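Local atomic coordinates of beta-galactosidase (Geobacillus stearothermophilus, PDB entry 4OIF), a protein that probably hydrolyses terminal non-reducing beta-D-galactose residues in beta-D-galactosides, as a zinc-containing, trimeric glycoside hydrolase of family GH42. Residues F172-K177 and W203-S208; L620-E625 and Q651-E657; K626-Q631 and F642-T647. All blocks are in the same frame, centred on the assembly; numbering follows the deposited sequence.

Contact 1 (F172-K177 and W203-S208); sequences FREWLK and WSQIES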
loop_
_atom_site.group_PDB
_atom_site.type_symbol
_atom_site.label_atom_id
_atom_site.label_comp_id
_atom_site.label_asym_id
_atom_site.label_seq_id
_atom_site.Cartn_x
_atom_site.Cartn_y
_atom_site.Cartn_z
ATOM N N PHE A 172 -5.251 -31.688 6.187
ATOM C CA PHE A 172 -6.483 -30.898 6.131
ATOM C C PHE A 172 -7.626 -31.729 5.559
ATOM O O PHE A 172 -8.743 -31.695 6.067
ATOM C CB PHE A 172 -6.269 -29.630 5.287
ATOM C CG PHE A 172 -7.471 -28.727 5.216
ATOM C CD1 PHE A 172 -8.150 -28.353 6.376
ATOM C CD2 PHE A 172 -7.901 -28.222 3.993
ATOM C CE1 PHE A 172 -9.253 -27.505 6.311
ATOM C CE2 PHE A 172 -8.994 -27.375 3.915
ATOM C CZ PHE A 172 -9.683 -27.013 5.078
ATOM N N ARG A 173 -7.336 -32.490 4.506
ATOM C CA ARG A 173 -8.330 -33.402 3.947
ATOM C C ARG A 173 -8.790 -34.448 4.959
ATOM O O ARG A 173 -9.992 -34.699 5.083
ATOM C CB ARG A 173 -7.791 -34.084 2.705
ATOM C CG ARG A 173 -7.959 -33.245 1.470
ATOM C CD ARG A 173 -7.386 -33.919 0.246
ATOM N NE ARG A 173 -6.960 -32.902 -0.698
ATOM C CZ ARG A 173 -5.694 -32.661 -1.003
ATOM N NH1 ARG A 173 -4.731 -33.407 -0.476
ATOM N NH2 ARG A 173 -5.396 -31.691 -1.857
ATOM N N GLU A 174 -7.848 -35.044 5.689
ATOM C CA GLU A 174 -8.221 -36.038 6.698
ATOM C C GLU A 174 -9.035 -35.406 7.823
ATOM O O GLU A 174 -10.004 -35.998 8.328
ATOM C CB GLU A 174 -6.979 -36.737 7.255
ATOM C CG GLU A 174 -6.320 -37.674 6.244
ATOM C CD GLU A 174 -7.296 -38.720 5.713
ATOM O OE1 GLU A 174 -7.976 -39.362 6.553
ATOM O OE2 GLU A 174 -7.397 -38.879 4.466
ATOM N N TRP A 175 -8.652 -34.184 8.182
ATOM C CA TRP A 175 -9.370 -33.400 9.179
ATOM C C TRP A 175 -10.816 -33.166 8.744
ATOM O O TRP A 175 -11.749 -33.299 9.537
ATOM C CB TRP A 175 -8.652 -32.070 9.402
ATOM C CG TRP A 175 -9.202 -31.207 10.498
ATOM C CD1 TRP A 175 -8.814 -31.202 11.815
ATOM C CD2 TRP A 175 -10.212 -30.189 10.375
ATOM N NE1 TRP A 175 -9.520 -30.246 12.506
ATOM C CE2 TRP A 175 -10.386 -29.616 11.649
ATOM C CE3 TRP A 175 -10.988 -29.714 9.312
ATOM C CZ2 TRP A 175 -11.306 -28.597 11.890
ATOM C CZ3 TRP A 175 -11.899 -28.697 9.552
ATOM C CH2 TRP A 175 -12.055 -28.153 10.834
ATOM N N LEU A 176 -10.992 -32.841 7.469
ATOM C CA LEU A 176 -12.314 -32.543 6.943
ATOM C C LEU A 176 -13.156 -33.815 6.866
ATOM O O LEU A 176 -14.367 -33.783 7.113
ATOM C CB LEU A 176 -12.208 -31.865 5.568
ATOM C CG LEU A 176 -11.859 -30.365 5.545
ATOM C CD1 LEU A 176 -11.601 -29.915 4.123
ATOM C CD2 LEU A 176 -12.952 -29.500 6.176
ATOM N N LYS A 177 -12.524 -34.934 6.520
ATOM C CA LYS A 177 -13.241 -36.200 6.495
ATOM C C LYS A 177 -13.744 -36.553 7.896
ATOM O O LYS A 177 -14.900 -36.959 8.049
ATOM C CB LYS A 177 -12.367 -37.321 5.938
ATOM C CG LYS A 177 -12.079 -37.185 4.462
ATOM C CD LYS A 177 -11.160 -38.286 4.031
ATOM C CE LYS A 177 -10.771 -38.155 2.579
ATOM N NZ LYS A 177 -9.668 -39.096 2.256
ATOM N N TRP A 203 -12.715 -35.727 -2.580
ATOM C CA TRP A 203 -11.916 -35.137 -1.507
ATOM C C TRP A 203 -10.548 -34.630 -1.966
ATOM O O TRP A 203 -10.007 -33.698 -1.387
ATOM C CB TRP A 203 -11.709 -36.147 -0.381
ATOM C CG TRP A 203 -12.954 -36.502 0.336
ATOM C CD1 TRP A 203 -13.726 -37.611 0.140
ATOM C CD2 TRP A 203 -13.593 -35.743 1.370
ATOM N NE1 TRP A 203 -14.801 -37.594 0.996
ATOM C CE2 TRP A 203 -14.746 -36.460 1.761
ATOM C CE3 TRP A 203 -13.304 -34.531 2.003
ATOM C CZ2 TRP A 203 -15.609 -36.005 2.756
ATOM C CZ3 TRP A 203 -14.168 -34.077 2.996
ATOM C CH2 TRP A 203 -15.301 -34.813 3.361
ATOM N N SER A 204 -9.990 -35.246 -3.001
ATOM C CA SER A 204 -8.705 -34.817 -3.530
ATOM C C SER A 204 -8.755 -33.423 -4.149
ATOM O O SER A 204 -7.717 -32.815 -4.384
ATOM C CB SER A 204 -8.206 -35.811 -4.577
ATOM O OG SER A 204 -9.062 -35.824 -5.705
ATOM N N GLN A 205 -9.953 -32.920 -4.427
ATOM C CA GLN A 205 -10.073 -31.607 -5.054
ATOM C C GLN A 205 -9.935 -30.489 -4.040
ATOM O O GLN A 205 -9.495 -29.400 -4.371
ATOM C CB GLN A 205 -11.405 -31.470 -5.790
ATOM C CG GLN A 205 -11.516 -32.294 -7.063
ATOM C CD GLN A 205 -12.954 -32.588 -7.411
ATOM O OE1 GLN A 205 -13.871 -32.101 -6.747
ATOM N NE2 GLN A 205 -13.166 -33.394 -8.442
ATOM N N ILE A 206 -10.304 -30.760 -2.799
ATOM C CA ILE A 206 -10.267 -29.732 -1.772
ATOM C C ILE A 206 -8.840 -29.369 -1.353
ATOM O O ILE A 206 -8.087 -30.220 -0.900
ATOM C CB ILE A 206 -11.052 -30.176 -0.534
ATOM C CG1 ILE A 206 -12.503 -30.467 -0.929
ATOM C CG2 ILE A 206 -10.952 -29.113 0.553
ATOM C CD1 ILE A 206 -13.316 -31.196 0.128
ATOM N N GLU A 207 -8.458 -28.112 -1.534
ATOM C CA GLU A 207 -7.177 -27.635 -1.029
ATOM C C GLU A 207 -7.405 -26.408 -0.153
ATOM O O GLU A 207 -8.480 -25.811 -0.179
ATOM C CB GLU A 207 -6.193 -27.334 -2.178
ATOM C CG GLU A 207 -6.825 -26.887 -3.503
ATOM C CD GLU A 207 -5.911 -27.110 -4.720
ATOM O OE1 GLU A 207 -6.098 -26.430 -5.752
ATOM O OE2 GLU A 207 -5.016 -27.977 -4.647
ATOM N N SER A 208 -6.396 -26.050 0.627
ATOM C CA SER A 208 -6.481 -24.875 1.488
ATOM C C SER A 208 -6.718 -23.619 0.652
ATOM O O SER A 208 -6.353 -23.576 -0.523
ATOM C CB SER A 208 -5.207 -24.725 2.301
ATOM O OG SER A 208 -4.116 -24.495 1.433
#
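R173 reaches from helix 166-179 to the carbonyl O of I206, which takes two weak hydrogen bonds, from NE at 2.9 Å and from NH2 at 3.2 Å, both strongly bent (128° and 122° at the hydrogen). This is a helix-to-loop contact in the TIM-barrel part of the chain, where the loop leading to helix 218-246 folds back over the helix that carries the zinc ligand C168. The arginine chain, extended from CG to NE, runs alongside the loop backbone, and its CD lies 3.1 Å from W203 O; the other guanidinium nitrogen, NH1, forms a salt bridge with E170 one turn earlier. One turn further on, K177 lies across the face of the W203 indole. Its CG sits almost on the normal of the six-membered ring, 3.7 Å from the centroid, a CH-pi contact, while NZ is drawn back to E174 in a salt bridge. The buried L176 places CB by CZ3 of W203. Helix 184-191 adds L187 to both W203 and I206, and S204 OG is hydrogen-bonded to D202 and to Q99 of a neighbouring subunit. L176 CD1 meets CG2 of I206, likewise buried, at 3.7 Å.

Contact 2 (L620-E625 and Q651-E657); sequences LFVKHE and QAVVLEE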
loop_
_atom_site.group_PDB
_atom_site.type_symbol
_atom_site.label_atom_id
_atom_site.label_comp_id
_atom_site.label_asym_id
_atom_site.label_seq_id
_atom_site.Cartn_x
_atom_site.Cartn_y
_atom_site.Cartn_z
ATOM N N LEU A 620 -13.857 -3.030 46.488
ATOM C CA LEU A 620 -13.807 -1.945 47.453
ATOM C C LEU A 620 -14.070 -0.641 46.738
ATOM O O LEU A 620 -13.350 -0.287 45.807
ATOM C CB LEU A 620 -12.457 -1.884 48.169
ATOM C CG LEU A 620 -12.290 -0.706 49.141
ATOM C CD1 LEU A 620 -13.150 -0.885 50.390
ATOM C CD2 LEU A 620 -10.825 -0.519 49.512
ATOM N N PHE A 621 -15.110 0.069 47.152
ATOM C CA PHE A 621 -15.392 1.356 46.546
ATOM C C PHE A 621 -14.316 2.379 46.901
ATOM O O PHE A 621 -13.960 2.549 48.063
ATOM C CB PHE A 621 -16.759 1.888 46.969
ATOM C CG PHE A 621 -17.038 3.265 46.436
ATOM C CD1 PHE A 621 -17.417 3.442 45.118
ATOM C CD2 PHE A 621 -16.879 4.385 47.240
ATOM C CE1 PHE A 621 -17.656 4.719 44.608
ATOM C CE2 PHE A 621 -17.113 5.661 46.738
ATOM C CZ PHE A 621 -17.501 5.827 45.418
ATOM N N VAL A 622 -13.786 3.043 45.886
ATOM C CA VAL A 622 -12.901 4.166 46.099
ATOM C C VAL A 622 -13.418 5.316 45.253
ATOM O O VAL A 622 -13.687 5.135 44.071
ATOM C CB VAL A 622 -11.445 3.851 45.708
ATOM C CG1 VAL A 622 -10.578 5.086 45.900
ATOM C CG2 VAL A 622 -10.909 2.678 46.496
ATOM N N LYS A 623 -13.569 6.493 45.849
ATOM C CA LYS A 623 -14.004 7.672 45.106
ATOM C C LYS A 623 -12.828 8.282 44.349
ATOM O O LYS A 623 -11.781 8.557 44.938
ATOM C CB LYS A 623 -14.626 8.697 46.051
ATOM C CG LYS A 623 -14.969 10.029 45.428
ATOM C CD LYS A 623 -15.902 10.813 46.346
ATOM C CE LYS A 623 -16.336 12.136 45.721
ATOM N NZ LYS A 623 -15.185 13.064 45.498
ATOM N N HIS A 624 -12.999 8.484 43.044
ATOM C CA HIS A 624 -11.913 8.979 42.200
ATOM C C HIS A 624 -12.422 9.555 40.871
ATOM O O HIS A 624 -13.565 9.330 40.477
ATOM C CB HIS A 624 -10.899 7.854 41.923
ATOM C CG HIS A 624 -11.470 6.698 41.162
ATOM N ND1 HIS A 624 -11.765 6.762 39.816
ATOM C CD2 HIS A 624 -11.815 5.451 41.563
ATOM C CE1 HIS A 624 -12.264 5.604 39.420
ATOM N NE2 HIS A 624 -12.294 4.788 40.461
ATOM N N GLU A 625 -11.548 10.290 40.191
ATOM C CA GLU A 625 -11.808 10.799 38.848
ATOM C C GLU A 625 -11.447 9.772 37.788
ATOM O O GLU A 625 -10.807 8.751 38.084
ATOM C CB GLU A 625 -11.016 12.086 38.603
ATOM C CG GLU A 625 -11.304 13.178 39.615
ATOM C CD GLU A 625 -12.766 13.600 39.619
ATOM O OE1 GLU A 625 -13.429 13.484 38.570
ATOM O OE2 GLU A 625 -13.261 14.036 40.674
ATOM N N GLN A 651 -3.866 13.281 41.794
ATOM C CA GLN A 651 -5.167 12.660 41.766
ATOM C C GLN A 651 -5.705 12.351 43.168
ATOM O O GLN A 651 -5.147 11.535 43.896
ATOM C CB GLN A 651 -5.076 11.402 40.919
ATOM C CG GLN A 651 -6.360 11.047 40.273
ATOM C CD GLN A 651 -6.811 12.039 39.227
ATOM O OE1 GLN A 651 -7.876 12.632 39.358
ATOM N NE2 GLN A 651 -6.022 12.201 38.167
ATOM N N ALA A 652 -6.787 13.025 43.546
ATOM C CA ALA A 652 -7.385 12.835 44.864
ATOM C C ALA A 652 -8.321 11.639 44.857
ATOM O O ALA A 652 -9.189 11.506 44.002
ATOM C CB ALA A 652 -8.130 14.084 45.312
ATOM N N VAL A 653 -8.147 10.784 45.843
ATOM C CA VAL A 653 -8.812 9.505 45.873
ATOM C C VAL A 653 -9.395 9.415 47.281
ATOM O O VAL A 653 -8.852 10.022 48.187
ATOM C CB VAL A 653 -7.791 8.378 45.518
ATOM C CG1 VAL A 653 -7.874 7.195 46.448
ATOM C CG2 VAL A 653 -7.887 7.996 44.032
ATOM N N VAL A 654 -10.522 8.740 47.477
ATOM C CA VAL A 654 -11.102 8.687 48.821
ATOM C C VAL A 654 -11.572 7.282 49.194
ATOM O O VAL A 654 -12.410 6.691 48.509
ATOM C CB VAL A 654 -12.301 9.669 48.980
ATOM C CG1 VAL A 654 -12.818 9.652 50.409
ATOM C CG2 VAL A 654 -11.907 11.079 48.598
ATOM N N LEU A 655 -11.018 6.762 50.289
ATOM C CA LEU A 655 -11.407 5.474 50.854
ATOM C C LEU A 655 -12.429 5.695 51.960
ATOM O O LEU A 655 -12.186 6.508 52.850
ATOM C CB LEU A 655 -10.185 4.755 51.412
ATOM C CG LEU A 655 -9.167 4.130 50.462
ATOM C CD1 LEU A 655 -7.787 4.195 51.067
ATOM C CD2 LEU A 655 -9.545 2.691 50.216
ATOM N N GLU A 656 -13.560 4.990 51.924
ATOM C CA GLU A 656 -14.593 5.150 52.955
ATOM C C GLU A 656 -14.348 4.232 54.146
ATOM O O GLU A 656 -14.547 4.622 55.292
ATOM C CB GLU A 656 -15.986 4.885 52.380
ATOM C CG GLU A 656 -16.510 6.004 51.495
ATOM C CD GLU A 656 -17.825 5.659 50.823
ATOM O OE1 GLU A 656 -18.312 4.515 50.984
ATOM O OE2 GLU A 656 -18.369 6.537 50.129
ATOM N N GLU A 657 -13.924 3.005 53.866
ATOM C CA GLU A 657 -13.561 2.053 54.912
ATOM C C GLU A 657 -12.054 2.120 55.105
ATOM O O GLU A 657 -11.349 2.620 54.232
ATOM C CB GLU A 657 -14.011 0.635 54.544
ATOM C CG GLU A 657 -15.528 0.446 54.591
ATOM C CD GLU A 657 -15.958 -0.969 54.253
ATOM O OE1 GLU A 657 -15.842 -1.361 53.066
ATOM O OE2 GLU A 657 -16.408 -1.692 55.173
HETATM O O HOH W 1 -11.967 12.252 44.804
HETATM O O HOH W 2 -9.159 11.056 41.486
#
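V654, L620 and K623 give up the most surface to this contact, V654 and K623 facing each other across two antiparallel strands. Their backbones exchange a pair of hydrogen bonds, K623 N to V654 O at 2.9 Å and V654 N to K623 O at 2.8 Å, and on the same face of the sheet their CB atoms stand 3.9 Å apart. The lysine chain then leads away: CG is anti to the backbone N (chi1 173°), and beyond a bend at chi4 NZ donates weakly to a water, which in turn donates to A652 O. The short, weakly bonded strand 622-623 is outermost, within this chain, in a three-stranded antiparallel sheet, with 651-655 in the middle and 671-674 beyond it, in the C-terminal part of the chain. L620, on the buried side, crosses L655 at about a right angle, their CD2 atoms 3.5 Å apart. V622 continues this apolar row, its CG1 against V653 CG1 and its CG2 near L655 CD2. Past the paired residues a second water bridges the strands, accepting from E625 N and donating to Q651 OE1 and A652 O. H624 sends ND1 to E625 O, 2.8 Å away and nearly in the imidazole plane, whereas NE2 is held by D453.

Contact 3 (K626-Q631 and F642-T647); sequences KGVSVQ and FIMNFT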
loop_
_atom_site.group_PDB
_atom_site.type_symbol
_atom_site.label_atom_id
_atom_site.label_comp_id
_atom_site.label_asym_id
_atom_site.label_seq_id
_atom_site.Cartn_x
_atom_site.Cartn_y
_atom_site.Cartn_z
ATOM N N LYS A 626 -11.850 10.055 36.552
ATOM C CA LYS A 626 -11.547 9.189 35.416
ATOM C C LYS A 626 -10.045 8.995 35.219
ATOM O O LYS A 626 -9.273 9.946 35.301
ATOM C CB LYS A 626 -12.178 9.757 34.144
ATOM C CG LYS A 626 -13.671 9.507 34.062
ATOM C CD LYS A 626 -14.268 10.028 32.778
ATOM C CE LYS A 626 -15.710 9.576 32.669
ATOM N NZ LYS A 626 -16.322 9.473 34.025
ATOM N N GLY A 627 -9.633 7.756 34.969
ATOM C CA GLY A 627 -8.233 7.472 34.712
ATOM C C GLY A 627 -7.557 6.886 35.932
ATOM O O GLY A 627 -6.373 6.532 35.910
ATOM N N VAL A 628 -8.311 6.817 37.020
ATOM C CA VAL A 628 -7.881 6.051 38.172
ATOM C C VAL A 628 -8.608 4.734 38.142
ATOM O O VAL A 628 -9.830 4.704 38.157
ATOM C CB VAL A 628 -8.176 6.755 39.494
ATOM C CG1 VAL A 628 -7.903 5.818 40.666
ATOM C CG2 VAL A 628 -7.351 7.986 39.598
ATOM N N SER A 629 -7.849 3.649 38.090
ATOM C CA SER A 629 -8.416 2.320 38.025
ATOM C C SER A 629 -8.278 1.653 39.374
ATOM O O SER A 629 -7.202 1.639 39.961
ATOM C CB SER A 629 -7.718 1.497 36.929
ATOM O OG SER A 629 -8.194 0.164 36.909
ATOM N N VAL A 630 -9.370 1.104 39.879
ATOM C CA VAL A 630 -9.295 0.341 41.111
ATOM C C VAL A 630 -9.673 -1.091 40.793
ATOM O O VAL A 630 -10.748 -1.338 40.258
ATOM C CB VAL A 630 -10.217 0.916 42.217
ATOM C CG1 VAL A 630 -10.168 0.034 43.452
ATOM C CG2 VAL A 630 -9.814 2.355 42.562
ATOM N N GLN A 631 -8.777 -2.025 41.096
ATOM C CA GLN A 631 -9.018 -3.429 40.776
ATOM C C GLN A 631 -8.576 -4.301 41.927
ATOM O O GLN A 631 -7.590 -3.991 42.571
ATOM C CB GLN A 631 -8.268 -3.839 39.503
ATOM C CG GLN A 631 -8.834 -3.266 38.212
ATOM C CD GLN A 631 -10.195 -3.828 37.883
ATOM O OE1 GLN A 631 -10.498 -4.990 38.186
ATOM N NE2 GLN A 631 -11.034 -3.003 37.271
ATOM N N PHE A 642 -5.921 -2.684 44.407
ATOM C CA PHE A 642 -4.946 -1.863 43.709
ATOM C C PHE A 642 -5.608 -0.568 43.265
ATOM O O PHE A 642 -6.593 -0.588 42.510
ATOM C CB PHE A 642 -4.386 -2.598 42.485
ATOM C CG PHE A 642 -3.525 -3.778 42.809
ATOM C CD1 PHE A 642 -4.077 -4.946 43.319
ATOM C CD2 PHE A 642 -2.161 -3.736 42.570
ATOM C CE1 PHE A 642 -3.274 -6.049 43.613
ATOM C CE2 PHE A 642 -1.349 -4.836 42.857
ATOM C CZ PHE A 642 -1.909 -5.994 43.382
ATOM N N ILE A 643 -5.062 0.552 43.723
ATOM C CA ILE A 643 -5.522 1.868 43.303
ATOM C C ILE A 643 -4.465 2.496 42.393
ATOM O O ILE A 643 -3.399 2.912 42.843
ATOM C CB ILE A 643 -5.810 2.772 44.506
ATOM C CG1 ILE A 643 -6.660 2.017 45.541
ATOM C CG2 ILE A 643 -6.493 4.047 44.050
ATOM C CD1 ILE A 643 -6.901 2.780 46.861
ATOM N N MET A 644 -4.778 2.566 41.103
ATOM C CA MET A 644 -3.788 2.880 40.081
ATOM C C MET A 644 -4.089 4.181 39.328
ATOM O O MET A 644 -5.146 4.340 38.719
ATOM C CB MET A 644 -3.684 1.701 39.101
ATOM C CG MET A 644 -3.342 0.390 39.788
ATOM S SD MET A 644 -3.577 -1.062 38.746
ATOM C CE MET A 644 -5.355 -1.106 38.565
ATOM N N ASN A 645 -3.154 5.118 39.376
ATOM C CA ASN A 645 -3.338 6.381 38.673
ATOM C C ASN A 645 -2.801 6.308 37.249
ATOM O O ASN A 645 -1.619 6.527 37.017
ATOM C CB ASN A 645 -2.660 7.518 39.437
ATOM C CG ASN A 645 -2.886 8.875 38.794
ATOM O OD1 ASN A 645 -3.618 9.005 37.804
ATOM N ND2 ASN A 645 -2.254 9.901 39.358
ATOM N N PHE A 646 -3.679 6.013 36.293
ATOM C CA PHE A 646 -3.264 5.965 34.897
ATOM C C PHE A 646 -3.398 7.337 34.214
ATOM O O PHE A 646 -3.821 7.422 33.059
ATOM C CB PHE A 646 -4.067 4.902 34.135
ATOM C CG PHE A 646 -3.576 3.486 34.354
ATOM C CD1 PHE A 646 -2.374 3.055 33.794
ATOM C CD2 PHE A 646 -4.325 2.577 35.106
ATOM C CE1 PHE A 646 -1.922 1.738 33.985
ATOM C CE2 PHE A 646 -3.879 1.272 35.298
ATOM C CZ PHE A 646 -2.664 0.854 34.734
ATOM N N THR A 647 -3.044 8.408 34.930
ATOM C CA THR A 647 -3.069 9.751 34.350
ATOM C C THR A 647 -1.759 10.449 34.652
ATOM O O THR A 647 -1.006 10.015 35.526
ATOM C CB THR A 647 -4.210 10.626 34.899
ATOM O OG1 THR A 647 -3.805 11.184 36.151
ATOM C CG2 THR A 647 -5.491 9.819 35.098
#
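Four backbone hydrogen bonds join S629 to M644 and Q631 to F642, one in each direction for each pair. S629 N to M644 O spans 2.9 Å and Q631 N to F642 O 3.0 Å. A fifth bond, F646 N to G627 O, is more bent (134° at the hydrogen) and carries the pairing past the end of strand 642-645. Between them V628 CA and V630 CA make CA-H...O contacts with M644 O and F642 O.

Among the apolar contacts, V628, V630 and I643 share one face, where I643 CG2 lies 4.0 Å from V630 CG2 and also approaches V628 CG1. On the other face the M644 chain bends at chi3 (-68°), bringing CE within 3.5 Å of S629 OG and close to the Q631 side chain, whose OE1 is hydrogen-bonded to R409. The S629 CB meets the F646 ring at its edge; that ring and F642 pack on helix 341-351. G627, at phi 102°, leaves room for T647 CG2, which rests against its CA.

Within 642-647, N645 OD1 accepts two bonds, from T647 OG1 at 2.7 Å and from T647 N at 3.0 Å, the latter donor well above the amide plane. The backbone bond closes an Asx turn, ending the second strand of an antiparallel beta hairpin, 628-634 with 638-645, in the C-terminal domain.

In the fold
Contact 1 stands apart, its centre about 51 and 59 Å from those of contacts 3 and 2 and on the other side of the chain's centre. It is partly buried, near the zinc site and a neighbouring subunit, and relies on long side chains laid over a loop. Contacts 2 and 3 are antiparallel strand pairings in different sheets, their centres about 10 Å apart; consecutive strands, 622-623 with 628-634 and 638-645 with 651-655, link them. Contact 3, largely buried, is held by five backbone bonds, contact 2 by two, with apolar contacts, waters and charged residues at its rim. The two meet through Q651 CG and V628 CG2, 3.3 Å apart, and through V622 and V630.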